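Local coordinates for protein translation initiation factor 6 (PDB 1G61) that binds to the 50S ribosomal subunit and prevents it from joining the 30S subunit to form the 70S initiation complex, at residues A[85-88]-A[89-93]; A[19-23]-A[24-28]. One frame throughout, in Å; residues are numbered along the deposited sequence.

Contact 1 of 2, residues A[85-88]-A[89-93]; sequences KNFL and KENNL
K89 lies in the last turn of helix 78-90, and its amide donates to K85 O; what comes after it is a worked example of the Schellman motif, which here ends the helix of the beta-alpha-beta unit 69-73, 78-90, 96-100. E90 keeps the helical pattern, N to N86 O at 2.9 Å. Its side chain bends back at chi2 (-82°) and runs alongside that of N86, pointing the same way, with the carboxylate and amide planes nearly parallel. The two polar ends are joined by a water that accepts from N86 ND2 at 2.6 Å and donates to E90 OE2 at 2.7 Å, a bridge on the exposed side of the helix. N91 leaves the helical conformation, yet it still gives F87 O two donors: its backbone N at 3.2 Å and its ND2 at 2.9 Å, arriving from opposite faces of the carbonyl plane. With CG beside its own backbone N, the amide turns back so that ND2 sits over one face of the F87 ring, 3.4 Å from F87 CE1, with the two planes steeply inclined. N92 takes the positive phi (54°) of the C-prime residue and sends its N to K89 O. This turns the chain so that L93 can close the motif. The side chain of L93 crosses that of L88 at about a right angle, the apolar contact between C3 and C-double-prime positions that commonly accompanies this cap, with L88 CD2 4.0 Å from L93 CB. The closing bond is almost straight: L93 N reaches L88 O at 2.9 Å with 173° at the hydrogen.

Contact 2 of 2, residues A[19-23]-A[24-28]; sequences ALTTE and EITLL
L20 and L27 lie side by side and point the same way from a tight beta hairpin, in which strand 20-21 returns antiparallel as strand 25-28 after a turn through E23 and E24. The two leucines form a hydrogen-bonded pair, L27 N giving to L20 O and L20 N to L27 O, while on the side-chain level L20 CD1 meets L27 CG at 4.0 Å. A65 also packs on L20, and L49 on L27. The next pair, T21 with T26, is non-hydrogen-bonded and faces the other side of the sheet, where helix 34-44 brings V40 and L44. Here the side chains cross at a slant and T21 OG1 comes within 2.8 Å of T26 OG1, which is hydrogen-bonded to T46 OG1.

At the turn the hydroxyl of T22 takes over from a main-chain acceptor. Its chi1 of 72° sets OG1 between the backbone N and the carbonyl carbon, where it receives E24 N at 2.9 Å, an ST turn, and I25 N at 3.0 Å. Meanwhile T22 N runs almost straight to I25 O (2.8 Å, with 171° at the hydrogen), so the last rung of the ladder joins main chain in one direction and side chain in the other. E24 doubles back at chi2, laying its carboxylate beside E23 CB; a water links E24 OE1 to E23 N. The chemistry implies a division of labour: leucines pack together on one face, hydroxyls on the other meet within a wider network that includes T46, and T22 OG1, which also meets a water, serves two turn amides at once.

The two contacts come in series along the chain, the hairpin 19-28 before the helix end 85-93, and their centres lie about 13 Å apart. Contact 2 is buried, its centre about 8 Å from the centre of the chain; contact 1 sits at the surface, about 20 Å out. I25 is the residue through which they meet: its CG2 approaches L93 CD1 at 3.3 Å and F87 CE2 at 3.7 Å, while its CD1 stands 4.2 Å from L88 CD2. The helix terminus thus packs through its apolar side onto the hairpin. Strand 47-50, beside strand 25-28, extends this packing, with K47 and L49 touching F87 and K47 also touching N91.

Contact 1 of 2, residues A[85-88]-A[89-93]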
ATOM      1  N   LYS A  85      -4.891 -11.276  13.696  1.00  9.29           N
ATOM      2  CA  LYS A  85      -5.799 -12.385  13.382  1.00  9.42           C
ATOM      3  C   LYS A  85      -7.114 -12.206  14.127  1.00  7.79           C
ATOM      4  O   LYS A  85      -8.172 -12.554  13.562  1.00  9.48           O
ATOM      5  CB  LYS A  85      -5.114 -13.728  13.726  1.00 11.04           C
ATOM      6  CG  LYS A  85      -3.931 -14.013  12.780  1.00 12.76           C
ATOM      7  CD  LYS A  85      -3.366 -15.406  13.006  1.00 17.24           C
ATOM      8  CE  LYS A  85      -2.403 -15.653  11.832  1.00 17.67           C
ATOM      9  NZ  LYS A  85      -1.888 -17.035  11.890  1.00 21.25           N
ATOM     10  N   ASN A  86      -7.097 -11.684  15.346  1.00  8.70           N
ATOM     11  CA  ASN A  86      -8.355 -11.476  16.073  1.00  8.86           C
ATOM     12  C   ASN A  86      -9.213 -10.444  15.345  1.00  8.97           C
ATOM     13  O   ASN A  86     -10.441 -10.642  15.207  1.00  9.01           O
ATOM     14  CB  ASN A  86      -8.059 -11.054  17.528  1.00  9.74           C
ATOM     15  CG  ASN A  86      -9.358 -10.724  18.239  1.00  8.34           C
ATOM     16  OD1 ASN A  86      -9.680  -9.537  18.419  1.00 12.17           O
ATOM     17  ND2 ASN A  86     -10.048 -11.755  18.629  1.00  9.29           N
ATOM     18  N   PHE A  87      -8.622  -9.359  14.874  1.00  9.04           N
ATOM     19  CA  PHE A  87      -9.352  -8.340  14.109  1.00  8.42           C
ATOM     20  C   PHE A  87      -9.956  -8.942  12.858  1.00  9.23           C
ATOM     21  O   PHE A  87     -11.121  -8.698  12.506  1.00  9.61           O
ATOM     22  CB  PHE A  87      -8.336  -7.240  13.757  1.00  9.24           C
ATOM     23  CG  PHE A  87      -8.793  -6.306  12.633  1.00  8.72           C
ATOM     24  CD1 PHE A  87      -9.715  -5.294  12.882  1.00  9.27           C
ATOM     25  CD2 PHE A  87      -8.339  -6.433  11.342  1.00  9.63           C
ATOM     26  CE1 PHE A  87     -10.127  -4.446  11.860  1.00  9.64           C
ATOM     27  CE2 PHE A  87      -8.725  -5.602  10.295  1.00  9.76           C
ATOM     28  CZ  PHE A  87      -9.641  -4.594  10.554  1.00 11.68           C
ATOM     29  N   LEU A  88      -9.185  -9.774  12.146  1.00  8.76           N
ATOM     30  CA  LEU A  88      -9.742 -10.415  10.927  1.00  8.64           C
ATOM     31  C   LEU A  88     -10.908 -11.309  11.323  1.00  8.68           C
ATOM     32  O   LEU A  88     -11.969 -11.287  10.654  1.00 10.20           O
ATOM     33  CB  LEU A  88      -8.632 -11.175  10.200  1.00  8.53           C
ATOM     34  CG  LEU A  88      -7.533 -10.286   9.615  1.00  7.96           C
ATOM     35  CD1 LEU A  88      -6.419 -11.148   9.005  1.00 11.06           C
ATOM     36  CD2 LEU A  88      -8.018  -9.275   8.587  1.00  9.38           C
ATOM     37  N   LYS A  89     -10.779 -12.107  12.369  1.00  8.60           N
ATOM     38  CA  LYS A  89     -11.843 -13.040  12.769  1.00  9.40           C
ATOM     39  C   LYS A  89     -13.090 -12.254  13.130  1.00 10.92           C
ATOM     40  O   LYS A  89     -14.234 -12.599  12.770  1.00 10.31           O
ATOM     41  CB  LYS A  89     -11.347 -13.967  13.887  1.00 11.07           C
ATOM     42  CG  LYS A  89     -12.379 -15.002  14.328  1.00 14.30           C
ATOM     43  CD  LYS A  89     -11.810 -15.900  15.415  1.00 21.93           C
ATOM     44  CE  LYS A  89     -12.541 -17.229  15.449  1.00 27.21           C
ATOM     45  NZ  LYS A  89     -13.722 -17.273  16.364  1.00 43.99           N
ATOM     46  N   GLU A  90     -12.940 -11.190  13.920  1.00  9.97           N
ATOM     47  CA  GLU A  90     -14.064 -10.349  14.358  1.00 10.36           C
ATOM     48  C   GLU A  90     -14.849  -9.769  13.200  1.00 11.01           C
ATOM     49  O   GLU A  90     -16.054  -9.494  13.316  1.00 13.18           O
ATOM     50  CB  GLU A  90     -13.585  -9.205  15.285  1.00 10.20           C
ATOM     51  CG  GLU A  90     -13.161  -9.712  16.665  1.00 12.30           C
ATOM     52  CD  GLU A  90     -14.386  -9.894  17.554  1.00 10.45           C
ATOM     53  OE1 GLU A  90     -15.195  -8.937  17.716  1.00 10.43           O
ATOM     54  OE2 GLU A  90     -14.589 -11.012  18.117  1.00 11.87           O
ATOM     55  N   ASN A  91     -14.178  -9.551  12.065  1.00  8.63           N
ATOM     56  CA  ASN A  91     -14.789  -9.005  10.881  1.00  8.54           C
ATOM     57  C   ASN A  91     -15.111 -10.055   9.835  1.00  9.28           C
ATOM     58  O   ASN A  91     -15.479  -9.726   8.694  1.00 10.68           O
ATOM     59  CB  ASN A  91     -13.848  -7.907  10.321  1.00  9.91           C
ATOM     60  CG  ASN A  91     -13.899  -6.681  11.211  1.00 10.03           C
ATOM     61  OD1 ASN A  91     -14.915  -5.955  11.206  1.00 11.77           O
ATOM     62  ND2 ASN A  91     -12.889  -6.403  12.032  1.00  9.96           N
ATOM     63  N   ASN A  92     -14.999 -11.322  10.223  1.00  9.23           N
ATOM     64  CA  ASN A  92     -15.253 -12.434   9.281  1.00 10.48           C
ATOM     65  C   ASN A  92     -14.431 -12.354   8.005  1.00  9.27           C
ATOM     66  O   ASN A  92     -14.927 -12.703   6.916  1.00 13.13           O
ATOM     67  CB  ASN A  92     -16.762 -12.560   8.935  1.00 11.41           C
ATOM     68  CG  ASN A  92     -17.046 -13.971   8.431  1.00 14.00           C
ATOM     69  OD1 ASN A  92     -16.390 -14.951   8.792  1.00 22.00           O
ATOM     70  ND2 ASN A  92     -18.014 -14.045   7.543  1.00 14.65           N
ATOM     71  N   LEU A  93     -13.172 -11.961   8.123  1.00  9.98           N
ATOM     72  CA  LEU A  93     -12.271 -11.841   7.003  1.00  9.09           C
ATOM     73  C   LEU A  93     -11.293 -13.012   6.973  1.00  9.87           C
ATOM     74  O   LEU A  93     -10.537 -13.231   7.920  1.00 13.94           O
ATOM     75  CB  LEU A  93     -11.513 -10.508   7.069  1.00  9.96           C
ATOM     76  CG  LEU A  93     -12.389  -9.279   6.892  1.00 11.12           C
ATOM     77  CD1 LEU A  93     -11.628  -7.999   7.228  1.00 13.26           C
ATOM     78  CD2 LEU A  93     -12.953  -9.166   5.477  1.00 16.40           C
TER
HETATM   79  O   HOH W   1     -12.536 -12.266  19.375  1.00 14.83           O

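Contact 2 of 2, residues A[19-23]-A[24-28]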
ATOM      1  N   ALA A  19       0.900   3.344   6.986  1.00  6.53           N
ATOM      2  CA  ALA A  19      -0.388   2.701   6.826  1.00  6.89           C
ATOM      3  C   ALA A  19      -0.503   1.965   5.520  1.00  6.51           C
ATOM      4  O   ALA A  19       0.227   2.253   4.593  1.00  7.26           O
ATOM      5  CB  ALA A  19      -1.487   3.780   6.809  1.00  9.39           C
ATOM      6  N   LEU A  20      -1.432   1.008   5.483  1.00  6.89           N
ATOM      7  CA  LEU A  20      -1.757   0.354   4.212  1.00  7.45           C
ATOM      8  C   LEU A  20      -3.279   0.191   4.173  1.00  7.35           C
ATOM      9  O   LEU A  20      -3.953   0.114   5.235  1.00  8.03           O
ATOM     10  CB  LEU A  20      -1.051  -0.951   3.969  1.00  9.06           C
ATOM     11  CG  LEU A  20      -1.368  -2.133   4.885  1.00 10.32           C
ATOM     12  CD1 LEU A  20      -2.592  -2.960   4.511  1.00 11.93           C
ATOM     13  CD2 LEU A  20      -0.185  -3.097   4.807  1.00 16.83           C
ATOM     14  N   THR A  21      -3.842   0.021   2.995  1.00  7.94           N
ATOM     15  CA  THR A  21      -5.256  -0.303   2.850  1.00  7.43           C
ATOM     16  C   THR A  21      -5.509  -1.314   1.728  1.00  6.60           C
ATOM     17  O   THR A  21      -4.730  -1.438   0.774  1.00  9.17           O
ATOM     18  CB  THR A  21      -6.052   0.998   2.546  1.00  7.50           C
ATOM     19  OG1 THR A  21      -7.463   0.758   2.780  1.00  9.06           O
ATOM     20  CG2 THR A  21      -5.852   1.549   1.147  1.00  9.32           C
ATOM     21  N   THR A  22      -6.629  -2.007   1.885  1.00  6.64           N
ATOM     22  CA  THR A  22      -7.217  -2.796   0.818  1.00  6.61           C
ATOM     23  C   THR A  22      -8.607  -2.194   0.568  1.00  7.07           C
ATOM     24  O   THR A  22      -8.912  -1.088   1.055  1.00  7.37           O
ATOM     25  CB  THR A  22      -7.287  -4.283   1.169  1.00  6.95           C
ATOM     26  OG1 THR A  22      -8.290  -4.495   2.160  1.00  7.84           O
ATOM     27  CG2 THR A  22      -5.944  -4.740   1.704  1.00  7.59           C
ATOM     28  N   GLU A  23      -9.445  -2.910  -0.198  1.00  8.05           N
ATOM     29  CA  GLU A  23     -10.858  -2.518  -0.299  1.00  8.17           C
ATOM     30  C   GLU A  23     -11.573  -2.734   1.034  1.00  9.04           C
ATOM     31  O   GLU A  23     -12.609  -2.071   1.233  1.00 10.39           O
ATOM     32  CB  GLU A  23     -11.616  -3.297  -1.375  1.00  8.52           C
ATOM     33  CG  GLU A  23     -11.035  -3.128  -2.779  1.00  9.45           C
ATOM     34  CD  GLU A  23     -11.226  -1.721  -3.290  1.00 10.92           C
ATOM     35  OE1 GLU A  23     -12.316  -1.126  -3.103  1.00 13.08           O
ATOM     36  OE2 GLU A  23     -10.287  -1.173  -3.911  1.00 13.23           O
ATOM     37  N   GLU A  24     -11.082  -3.601   1.910  1.00  7.89           N
ATOM     38  CA  GLU A  24     -11.850  -3.993   3.106  1.00  9.13           C
ATOM     39  C   GLU A  24     -11.247  -3.527   4.405  1.00  8.88           C
ATOM     40  O   GLU A  24     -11.998  -3.218   5.363  1.00 11.42           O
ATOM     41  CB  GLU A  24     -12.063  -5.513   3.141  1.00 14.02           C
ATOM     42  CG  GLU A  24     -12.861  -6.043   1.950  1.00 24.59           C
ATOM     43  CD  GLU A  24     -12.178  -6.333   0.623  1.00 31.61           C
ATOM     44  OE1 GLU A  24     -10.906  -6.514   0.500  1.00 25.61           O
ATOM     45  OE2 GLU A  24     -12.909  -6.416  -0.432  1.00 24.80           O
ATOM     46  N   ILE A  25      -9.918  -3.455   4.487  1.00  8.90           N
ATOM     47  CA  ILE A  25      -9.277  -3.113   5.773  1.00  8.69           C
ATOM     48  C   ILE A  25      -8.229  -2.034   5.575  1.00  8.31           C
ATOM     49  O   ILE A  25      -7.672  -1.886   4.498  1.00  9.12           O
ATOM     50  CB  ILE A  25      -8.584  -4.337   6.422  1.00  8.92           C
ATOM     51  CG1 ILE A  25      -7.337  -4.865   5.689  1.00 12.40           C
ATOM     52  CG2 ILE A  25      -9.628  -5.420   6.699  1.00 12.04           C
ATOM     53  CD1 ILE A  25      -6.640  -6.022   6.398  1.00 14.88           C
ATOM     54  N   THR A  26      -7.927  -1.299   6.626  1.00  8.07           N
ATOM     55  CA  THR A  26      -6.838  -0.375   6.688  1.00  7.74           C
ATOM     56  C   THR A  26      -6.066  -0.579   7.977  1.00  7.69           C
ATOM     57  O   THR A  26      -6.704  -0.676   9.017  1.00  9.19           O
ATOM     58  CB  THR A  26      -7.357   1.085   6.635  1.00  8.49           C
ATOM     59  OG1 THR A  26      -8.204   1.230   5.468  1.00  8.87           O
ATOM     60  CG2 THR A  26      -6.175   2.031   6.571  1.00  9.59           C
ATOM     61  N   LEU A  27      -4.749  -0.690   7.874  1.00  7.98           N
ATOM     62  CA  LEU A  27      -3.889  -0.827   9.053  1.00  7.77           C
ATOM     63  C   LEU A  27      -3.243   0.519   9.314  1.00  7.87           C
ATOM     64  O   LEU A  27      -2.707   1.119   8.370  1.00  8.60           O
ATOM     65  CB  LEU A  27      -2.824  -1.914   8.874  1.00 10.33           C
ATOM     66  CG  LEU A  27      -3.305  -3.309   8.440  1.00 13.35           C
ATOM     67  CD1 LEU A  27      -2.175  -4.310   8.627  1.00 26.24           C
ATOM     68  CD2 LEU A  27      -4.488  -3.829   9.197  1.00 14.17           C
ATOM     69  N   LEU A  28      -3.307   0.962  10.574  1.00  8.33           N
ATOM     70  CA  LEU A  28      -2.914   2.303  10.949  1.00  7.73           C
ATOM     71  C   LEU A  28      -2.015   2.298  12.170  1.00  8.22           C
ATOM     72  O   LEU A  28      -2.037   1.343  12.965  1.00  9.15           O
ATOM     73  CB  LEU A  28      -4.153   3.170  11.284  1.00  9.87           C
ATOM     74  CG  LEU A  28      -5.119   3.440  10.117  1.00  9.70           C
ATOM     75  CD1 LEU A  28      -6.419   4.027  10.601  1.00 11.59           C
ATOM     76  CD2 LEU A  28      -4.427   4.352   9.089  1.00 10.69           C
TER
HETATM   77  O   HOH W   2      -8.349  -7.198   2.631  1.00 10.33           O
HETATM   78  O   HOH W   3      -9.044  -5.578  -1.422  1.00 14.57           O